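Local coordinates for CELL WALL surface anchor family protein (Streptococcus pneumoniae, PDB 2WW8), which is the adhesin of the pneumococcal pilus and probably recognises host cells through an integrin-like domain that carries a magnesium ion, at residues Ile240-Asn244 / Ala245-Glu249; Thr572-Ile575 / Leu576-Leu579; Ile559-Lys562 / Pro563-Thr567. One frame throughout, in Å; residues are numbered along the deposited sequence.

Interaction 1 (Ile240-Asn244 / Ala245-Glu249); sequences IRNKN and ARRAE
Arg246 holds Asn244 by a side-chain hydrogen bond, NH1 to OD1, of 3.1 Å and 163°. The site lies on the loop that follows the DxSxS metal motif of an integrin-like (von Willebrand A) domain, at the start of helix 247-263. Asn244 OD1 sits in the guanidinium plane, although the amide itself is turned 72° from that plane. The other edge of the guanidinium grips Glu249 side-on: NE meets OE2 at 3.0 Å and NH2 meets OE1 at 2.8 Å, a salt bridge. Both carboxylate oxygens are approached from above the carboxylate plane. Bends at chi2 and chi3 fold Arg246 back, and its rotation is fixed from two directions. The backbone closes nearby, with Ala245 N bonded to Arg241 O at 3.1 Å. Asn242, Lys243 and Asn244 all have positive phi and make a short left-handed helical turn. A water joins the two segments: it accepts from Asn242 ND2 and Arg247 N and lies 2.9 Å from Arg241 O, to which it may donate. Asn242 ND2 also donates to Ser236 O, a link to a residue of the magnesium site. Arg247 extends straight from CG to NE toward that site, and its NH1 forms a salt bridge with the metal ligand Asp387. Further out, the Asn242 amide stacks on the Arg247 guanidinium, with the planes 11° apart. The Asn242 and Ala245 CB atoms pack at 3.9 Å. In the stack, Asn242 ND2 lies 3.1 Å above the guanidinium plane, offset toward its rim.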
loop_
_atom_site.group_PDB
_atom_site.type_symbol
_atom_site.label_atom_id
_atom_site.label_comp_id
_atom_site.label_asym_id
_atom_site.label_seq_id
_atom_site.Cartn_x
_atom_site.Cartn_y
_atom_site.Cartn_z
ATOM N N ILE A 240 -34.399 -9.815 14.811
ATOM C CA ILE A 240 -34.779 -11.224 14.943
ATOM C C ILE A 240 -36.261 -11.302 14.566
ATOM O O ILE A 240 -36.729 -12.382 14.233
ATOM C CB ILE A 240 -34.512 -11.828 16.349
ATOM C CG1 ILE A 240 -35.313 -11.103 17.442
ATOM C CG2 ILE A 240 -32.997 -11.896 16.643
ATOM C CD1 ILE A 240 -35.304 -11.955 18.767
ATOM N N ARG A 241 -36.997 -10.184 14.532
ATOM C CA ARG A 241 -38.418 -10.322 14.179
ATOM C C ARG A 241 -38.621 -10.683 12.713
ATOM O O ARG A 241 -37.671 -10.632 11.909
ATOM C CB ARG A 241 -39.287 -9.146 14.584
ATOM C CG ARG A 241 -39.502 -9.025 16.122
ATOM C CD ARG A 241 -40.618 -7.977 16.499
ATOM N NE ARG A 241 -40.175 -7.025 17.535
ATOM C CZ ARG A 241 -40.220 -7.159 18.861
ATOM N NH1 ARG A 241 -40.760 -8.206 19.440
ATOM N NH2 ARG A 241 -39.704 -6.204 19.625
ATOM N N ASN A 242 -39.870 -10.999 12.361
ATOM C CA ASN A 242 -40.224 -11.211 10.955
ATOM C C ASN A 242 -39.448 -12.367 10.352
ATOM O O ASN A 242 -38.966 -12.241 9.204
ATOM C CB ASN A 242 -40.048 -9.926 10.128
ATOM C CG ASN A 242 -40.580 -8.715 10.871
ATOM O OD1 ASN A 242 -41.781 -8.628 11.086
ATOM N ND2 ASN A 242 -39.706 -7.790 11.261
ATOM N N LYS A 243 -39.290 -13.440 11.141
ATOM C CA LYS A 243 -38.453 -14.598 10.765
ATOM C C LYS A 243 -36.987 -14.203 10.578
ATOM O O LYS A 243 -36.334 -14.544 9.573
ATOM C CB LYS A 243 -39.026 -15.299 9.511
ATOM C CG LYS A 243 -40.514 -15.693 9.679
ATOM C CD LYS A 243 -40.958 -16.594 8.513
ATOM C CE LYS A 243 -42.402 -17.065 8.662
ATOM N NZ LYS A 243 -42.528 -18.511 9.101
ATOM N N ASN A 244 -36.467 -13.424 11.530
ATOM C CA ASN A 244 -35.058 -13.031 11.410
ATOM C C ASN A 244 -34.768 -12.241 10.120
ATOM O O ASN A 244 -33.703 -12.363 9.513
ATOM C CB ASN A 244 -34.106 -14.247 11.509
ATOM C CG ASN A 244 -32.754 -13.852 12.065
ATOM O OD1 ASN A 244 -32.691 -12.976 12.929
ATOM N ND2 ASN A 244 -31.676 -14.460 11.574
ATOM N N ALA A 245 -35.700 -11.405 9.701
ATOM C CA ALA A 245 -35.452 -10.606 8.502
ATOM C C ALA A 245 -34.344 -9.541 8.635
ATOM O O ALA A 245 -33.965 -9.007 7.607
ATOM C CB ALA A 245 -36.726 -9.915 8.024
ATOM N N ARG A 246 -33.841 -9.248 9.836
ATOM C CA ARG A 246 -32.716 -8.333 10.007
ATOM C C ARG A 246 -33.105 -6.920 9.503
ATOM O O ARG A 246 -32.306 -6.231 8.851
ATOM C CB ARG A 246 -31.427 -8.870 9.314
ATOM C CG ARG A 246 -31.083 -10.368 9.366
ATOM C CD ARG A 246 -30.979 -10.908 10.779
ATOM N NE ARG A 246 -29.976 -10.124 11.483
ATOM C CZ ARG A 246 -29.712 -10.214 12.780
ATOM N NH1 ARG A 246 -30.386 -11.060 13.556
ATOM N NH2 ARG A 246 -28.768 -9.448 13.300
ATOM N N ARG A 247 -34.344 -6.493 9.746
ATOM C CA ARG A 247 -34.793 -5.225 9.201
ATOM C C ARG A 247 -33.913 -4.033 9.600
ATOM O O ARG A 247 -33.459 -3.271 8.710
ATOM C CB ARG A 247 -36.246 -4.911 9.538
ATOM C CG ARG A 247 -37.233 -5.858 8.806
ATOM C CD ARG A 247 -38.672 -5.413 9.063
ATOM N NE ARG A 247 -39.608 -6.318 8.412
ATOM C CZ ARG A 247 -40.918 -6.238 8.582
ATOM N NH1 ARG A 247 -41.440 -5.335 9.409
ATOM N NH2 ARG A 247 -41.679 -7.114 7.953
ATOM N N ALA A 248 -33.666 -3.880 10.904
ATOM C CA ALA A 248 -32.935 -2.717 11.399
ATOM C C ALA A 248 -31.516 -2.696 10.829
ATOM O O ALA A 248 -31.027 -1.652 10.333
ATOM C CB ALA A 248 -32.978 -2.649 12.900
ATOM N N GLU A 249 -30.852 -3.839 10.891
ATOM C CA GLU A 249 -29.473 -3.818 10.473
ATOM C C GLU A 249 -29.344 -3.550 8.979
ATOM O O GLU A 249 -28.431 -2.844 8.535
ATOM C CB GLU A 249 -28.639 -5.005 10.967
ATOM C CG GLU A 249 -28.703 -6.222 10.171
ATOM C CD GLU A 249 -27.976 -7.423 10.750
ATOM O OE1 GLU A 249 -27.433 -7.411 11.875
ATOM O OE2 GLU A 249 -27.994 -8.436 10.041
HETATM O O HOH W 1 -36.589 -7.958 11.312
#

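Interaction 2 (Thr572-Ile575 / Leu576-Leu579); sequences TTKI and LEQL
Lys574 and Glu577 meet as a salt bridge on the first turn of helix 575-583, with Lys574 NZ 3.6 Å from Glu577 OE1. Lys574 holds the N-cap position. The two side chains run side by side and point the same way. The lysine is bent at chi2, which lays its CD against the carboxylate, while the glutamate chain is extended beyond CG. Both oxygens of Glu577 therefore also touch the aliphatic part of the lysine, OE2 lying 3.8 Å from Lys574 CB.

The backbone bonds are those of a helix start. Gln578 N donates to Lys574 O at 3.1 Å. Leu579 N donates to Ile575 O at 3.0 Å in an almost straight hydrogen bond, with an N-H...O angle of 175°. Gln578 N also makes a weak bond to Ile575 O.

Two waters serve the amides just before these. One accepts from Leu576 N and donates weakly to Thr572 O. The other accepts from Glu577 N at 2.7 Å and donates to Thr573 O at 2.8 Å. Each water thus bridges residues four apart, where a direct helical bond would otherwise run.

The apolar contact is on the buried side. Ile575 CG2 lies 4.0 Å from Leu579 CD1, and the two side chains run alongside each other in the same direction. They face the central parallel sheet of the integrin-like domain: Ile575 touches Ile539 and Val569, and Leu579 touches Val537, Phe383 and Ile385. Leu576 reaches Ala254 and Ser257 of helix 247-263.

This first turn has a polar side and a buried apolar side. Its charged pair stays at the more exposed side. Glu577 lies in the first turn, where its negative charge would probably be favoured by the helix N-terminus.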
loop_
_atom_site.group_PDB
_atom_site.type_symbol
_atom_site.label_atom_id
_atom_site.label_comp_id
_atom_site.label_asym_id
_atom_site.label_seq_id
_atom_site.Cartn_x
_atom_site.Cartn_y
_atom_site.Cartn_z
ATOM N N THR A 572 -35.408 -7.952 2.280
ATOM C CA THR A 572 -34.624 -6.958 3.014
ATOM C C THR A 572 -33.162 -6.807 2.563
ATOM O O THR A 572 -32.521 -5.849 2.921
ATOM C CB THR A 572 -34.634 -7.274 4.533
ATOM O OG1 THR A 572 -34.073 -8.588 4.725
ATOM C CG2 THR A 572 -36.045 -7.170 5.094
ATOM N N THR A 573 -32.609 -7.734 1.791
ATOM C CA THR A 573 -31.280 -7.555 1.214
ATOM C C THR A 573 -31.341 -6.554 0.019
ATOM O O THR A 573 -30.282 -6.176 -0.497
ATOM C CB THR A 573 -30.599 -8.871 0.709
ATOM O OG1 THR A 573 -31.322 -9.429 -0.398
ATOM C CG2 THR A 573 -30.389 -9.977 1.792
ATOM N N LYS A 574 -32.529 -6.096 -0.399
ATOM C CA LYS A 574 -32.689 -5.211 -1.577
ATOM C C LYS A 574 -33.117 -3.778 -1.235
ATOM O O LYS A 574 -33.487 -3.007 -2.117
ATOM C CB LYS A 574 -33.738 -5.721 -2.574
ATOM C CG LYS A 574 -33.669 -7.178 -3.034
ATOM C CD LYS A 574 -32.434 -7.457 -3.765
ATOM C CE LYS A 574 -32.461 -8.856 -4.398
ATOM N NZ LYS A 574 -31.814 -8.701 -5.719
ATOM N N ILE A 575 -33.139 -3.437 0.047
ATOM C CA ILE A 575 -33.344 -2.056 0.430
ATOM C C ILE A 575 -32.329 -1.088 -0.201
ATOM O O ILE A 575 -32.703 -0.103 -0.831
ATOM C CB ILE A 575 -33.358 -1.924 1.953
ATOM C CG1 ILE A 575 -34.471 -2.803 2.556
ATOM C CG2 ILE A 575 -33.464 -0.410 2.391
ATOM C CD1 ILE A 575 -34.191 -3.069 4.034
ATOM N N LEU A 576 -31.035 -1.372 -0.126
ATOM C CA LEU A 576 -30.063 -0.490 -0.756
ATOM C C LEU A 576 -30.316 -0.355 -2.270
ATOM O O LEU A 576 -30.319 0.766 -2.824
ATOM C CB LEU A 576 -28.622 -0.934 -0.457
ATOM C CG LEU A 576 -27.553 -0.011 -1.058
ATOM C CD1 LEU A 576 -27.818 1.515 -0.682
ATOM C CD2 LEU A 576 -26.145 -0.511 -0.724
ATOM N N GLU A 577 -30.574 -1.488 -2.920
ATOM C CA GLU A 577 -30.791 -1.460 -4.345
ATOM C C GLU A 577 -31.925 -0.479 -4.646
ATOM O O GLU A 577 -31.858 0.269 -5.615
ATOM C CB GLU A 577 -31.118 -2.868 -4.834
ATOM C CG GLU A 577 -31.651 -2.981 -6.264
ATOM C CD GLU A 577 -32.123 -4.444 -6.439
ATOM O OE1 GLU A 577 -31.253 -5.315 -6.689
ATOM O OE2 GLU A 577 -33.335 -4.744 -6.230
ATOM N N GLN A 578 -32.966 -0.473 -3.818
ATOM C CA GLN A 578 -34.099 0.411 -4.136
ATOM C C GLN A 578 -33.845 1.896 -3.862
ATOM O O GLN A 578 -34.229 2.756 -4.669
ATOM C CB GLN A 578 -35.353 -0.121 -3.468
ATOM C CG GLN A 578 -36.602 0.569 -3.881
ATOM C CD GLN A 578 -36.837 0.590 -5.391
ATOM O OE1 GLN A 578 -37.084 1.677 -5.936
ATOM N NE2 GLN A 578 -36.693 -0.538 -6.071
ATOM N N LEU A 579 -33.161 2.179 -2.748
ATOM C CA LEU A 579 -32.698 3.526 -2.446
ATOM C C LEU A 579 -31.775 3.976 -3.570
ATOM O O LEU A 579 -31.874 5.124 -4.043
ATOM C CB LEU A 579 -31.922 3.581 -1.131
ATOM C CG LEU A 579 -32.742 3.348 0.132
ATOM C CD1 LEU A 579 -31.825 3.133 1.336
ATOM C CD2 LEU A 579 -33.697 4.518 0.446
HETATM O O HOH W 2 -30.201 -3.745 1.786
HETATM O O HOH W 3 -29.741 -3.836 -1.851
#

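Interaction 3 (Ile559-Lys562 / Pro563-Thr567); sequences ISSK and PENYT
Ser561 OG is gripped by two groups. Asn565 ND2 lies 2.8 Å from Ser561 OG, but the angle of 126° makes this a weak hydrogen bond. The second is the backbone N of Val534 on the neighbouring strand 533-539, and as Asn565 ND2 makes a further weak bond to Val534 O, the serine and asparagine together meet both backbone polar atoms of that residue. Ser561 OG stands between its own backbone N and carbonyl carbon, chi1 58°, which turns OG toward Asn565 ND2.

The turn itself is closed by the backbone. Asn565 N donates to Lys562 O at 2.9 Å, from well above the carbonyl plane. Tyr566 N follows with a bond of 3.2 Å to Pro563 O. These two successive bonds, each three residues long, define the 3-10 turn that starts at Pro563.

Lys562 lies over the turn. Its CG is 3.6 Å from Asn565 CG, and its CE is 3.4 Å from Asn565 OD1. Glu564 crosses the lysine at about a right angle, with Glu564 OE1 3.3 Å from Lys562 CG. The charged ends do not meet.

On the inner side Ser560 CB packs against Asn565 CB at 3.9 Å. Ser560 OG bonds to Thr536 OG1 and Met556 O, and it touches Tyr566 CB.

The segment is the helix-to-strand connection of a beta-alpha-beta crossover. It leads from helix 549-558 into 566-569, an outermost strand of the parallel sheet in the integrin-like (von Willebrand A) domain.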
loop_
_atom_site.group_PDB
_atom_site.type_symbol
_atom_site.label_atom_id
_atom_site.label_comp_id
_atom_site.label_asym_id
_atom_site.label_seq_id
_atom_site.Cartn_x
_atom_site.Cartn_y
_atom_site.Cartn_z
ATOM N N ILE A 559 -47.892 9.761 0.622
ATOM C CA ILE A 559 -46.868 10.561 1.307
ATOM C C ILE A 559 -45.533 10.491 0.601
ATOM O O ILE A 559 -44.488 10.631 1.229
ATOM C CB ILE A 559 -46.739 10.205 2.794
ATOM C CG1 ILE A 559 -46.342 8.723 2.983
ATOM C CG2 ILE A 559 -48.069 10.530 3.556
ATOM C CD1 ILE A 559 -45.590 8.447 4.262
ATOM N N SER A 560 -45.567 10.252 -0.708
ATOM C CA SER A 560 -44.379 10.340 -1.555
ATOM C C SER A 560 -44.721 11.388 -2.613
ATOM O O SER A 560 -45.907 11.660 -2.830
ATOM C CB SER A 560 -44.158 9.009 -2.312
ATOM O OG SER A 560 -44.060 7.938 -1.391
ATOM N N SER A 561 -43.737 11.922 -3.335
ATOM C CA SER A 561 -43.991 13.068 -4.242
ATOM C C SER A 561 -44.706 12.657 -5.534
ATOM O O SER A 561 -45.276 13.493 -6.211
ATOM C CB SER A 561 -42.733 13.923 -4.477
ATOM O OG SER A 561 -41.669 13.116 -5.024
ATOM N N LYS A 562 -44.682 11.374 -5.901
ATOM C CA LYS A 562 -45.591 10.811 -6.920
ATOM C C LYS A 562 -45.731 9.308 -6.633
ATOM O O LYS A 562 -44.922 8.774 -5.887
ATOM C CB LYS A 562 -45.042 11.034 -8.312
ATOM C CG LYS A 562 -43.763 10.316 -8.554
ATOM C CD LYS A 562 -43.313 10.601 -10.006
ATOM C CE LYS A 562 -41.824 10.781 -9.903
ATOM N NZ LYS A 562 -41.270 10.688 -11.255
ATOM N N PRO A 563 -46.745 8.627 -7.192
ATOM C CA PRO A 563 -46.991 7.224 -6.743
ATOM C C PRO A 563 -45.835 6.260 -7.034
ATOM O O PRO A 563 -45.532 5.448 -6.157
ATOM C CB PRO A 563 -48.356 6.813 -7.393
ATOM C CG PRO A 563 -48.969 8.147 -7.931
ATOM C CD PRO A 563 -47.868 9.248 -7.926
ATOM N N GLU A 564 -45.120 6.414 -8.147
ATOM C CA GLU A 564 -43.919 5.675 -8.540
ATOM C C GLU A 564 -42.781 5.854 -7.549
ATOM O O GLU A 564 -41.782 5.101 -7.594
ATOM C CB GLU A 564 -43.409 6.246 -9.884
ATOM C CG GLU A 564 -44.476 6.061 -10.946
ATOM C CD GLU A 564 -45.588 7.132 -11.004
ATOM O OE1 GLU A 564 -45.595 8.093 -10.217
ATOM O OE2 GLU A 564 -46.503 7.001 -11.867
ATOM N N ASN A 565 -42.899 6.852 -6.688
ATOM C CA ASN A 565 -41.819 7.179 -5.725
ATOM C C ASN A 565 -41.941 6.406 -4.398
ATOM O O ASN A 565 -41.094 6.547 -3.504
ATOM C CB ASN A 565 -41.763 8.684 -5.422
ATOM C CG ASN A 565 -40.932 9.440 -6.434
ATOM O OD1 ASN A 565 -40.466 8.892 -7.444
ATOM N ND2 ASN A 565 -40.760 10.715 -6.161
ATOM N N TYR A 566 -42.949 5.534 -4.303
ATOM C CA TYR A 566 -42.996 4.503 -3.254
ATOM C C TYR A 566 -42.733 3.106 -3.842
ATOM O O TYR A 566 -43.362 2.728 -4.827
ATOM C CB TYR A 566 -44.409 4.456 -2.660
ATOM C CG TYR A 566 -44.659 3.235 -1.763
ATOM C CD1 TYR A 566 -43.876 3.034 -0.614
ATOM C CD2 TYR A 566 -45.648 2.305 -2.075
ATOM C CE1 TYR A 566 -44.101 1.970 0.222
ATOM C CE2 TYR A 566 -45.900 1.191 -1.221
ATOM C CZ TYR A 566 -45.093 1.034 -0.111
ATOM O OH TYR A 566 -45.283 -0.004 0.790
ATOM N N THR A 567 -41.849 2.333 -3.229
ATOM C CA THR A 567 -41.711 0.917 -3.527
ATOM C C THR A 567 -41.689 0.134 -2.225
ATOM O O THR A 567 -40.976 0.530 -1.280
ATOM C CB THR A 567 -40.419 0.606 -4.299
ATOM O OG1 THR A 567 -40.452 1.358 -5.514
ATOM C CG2 THR A 567 -40.314 -0.868 -4.680
#

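All three interactions belong to the integrin-like domain. Interaction 1 is a surface contact beside the magnesium site, rich in arginine, amide and water bonds. Interactions 2 and 3 are partly buried and follow each other in the chain: strand 566-569, which interaction 3 enters, leads to helix 575-583, which interaction 2 starts. Both border strand 533-539, interaction 2 through apolar side chains and interaction 3 mainly through polar groups. Interactions 1 and 2 touch directly, with a probable hydrogen bond from Thr572 OG1 to Ala245 O, so the starts of two helices meet there. Interactions 1 and 3 do not touch; their nearest atoms are about 11 Å apart.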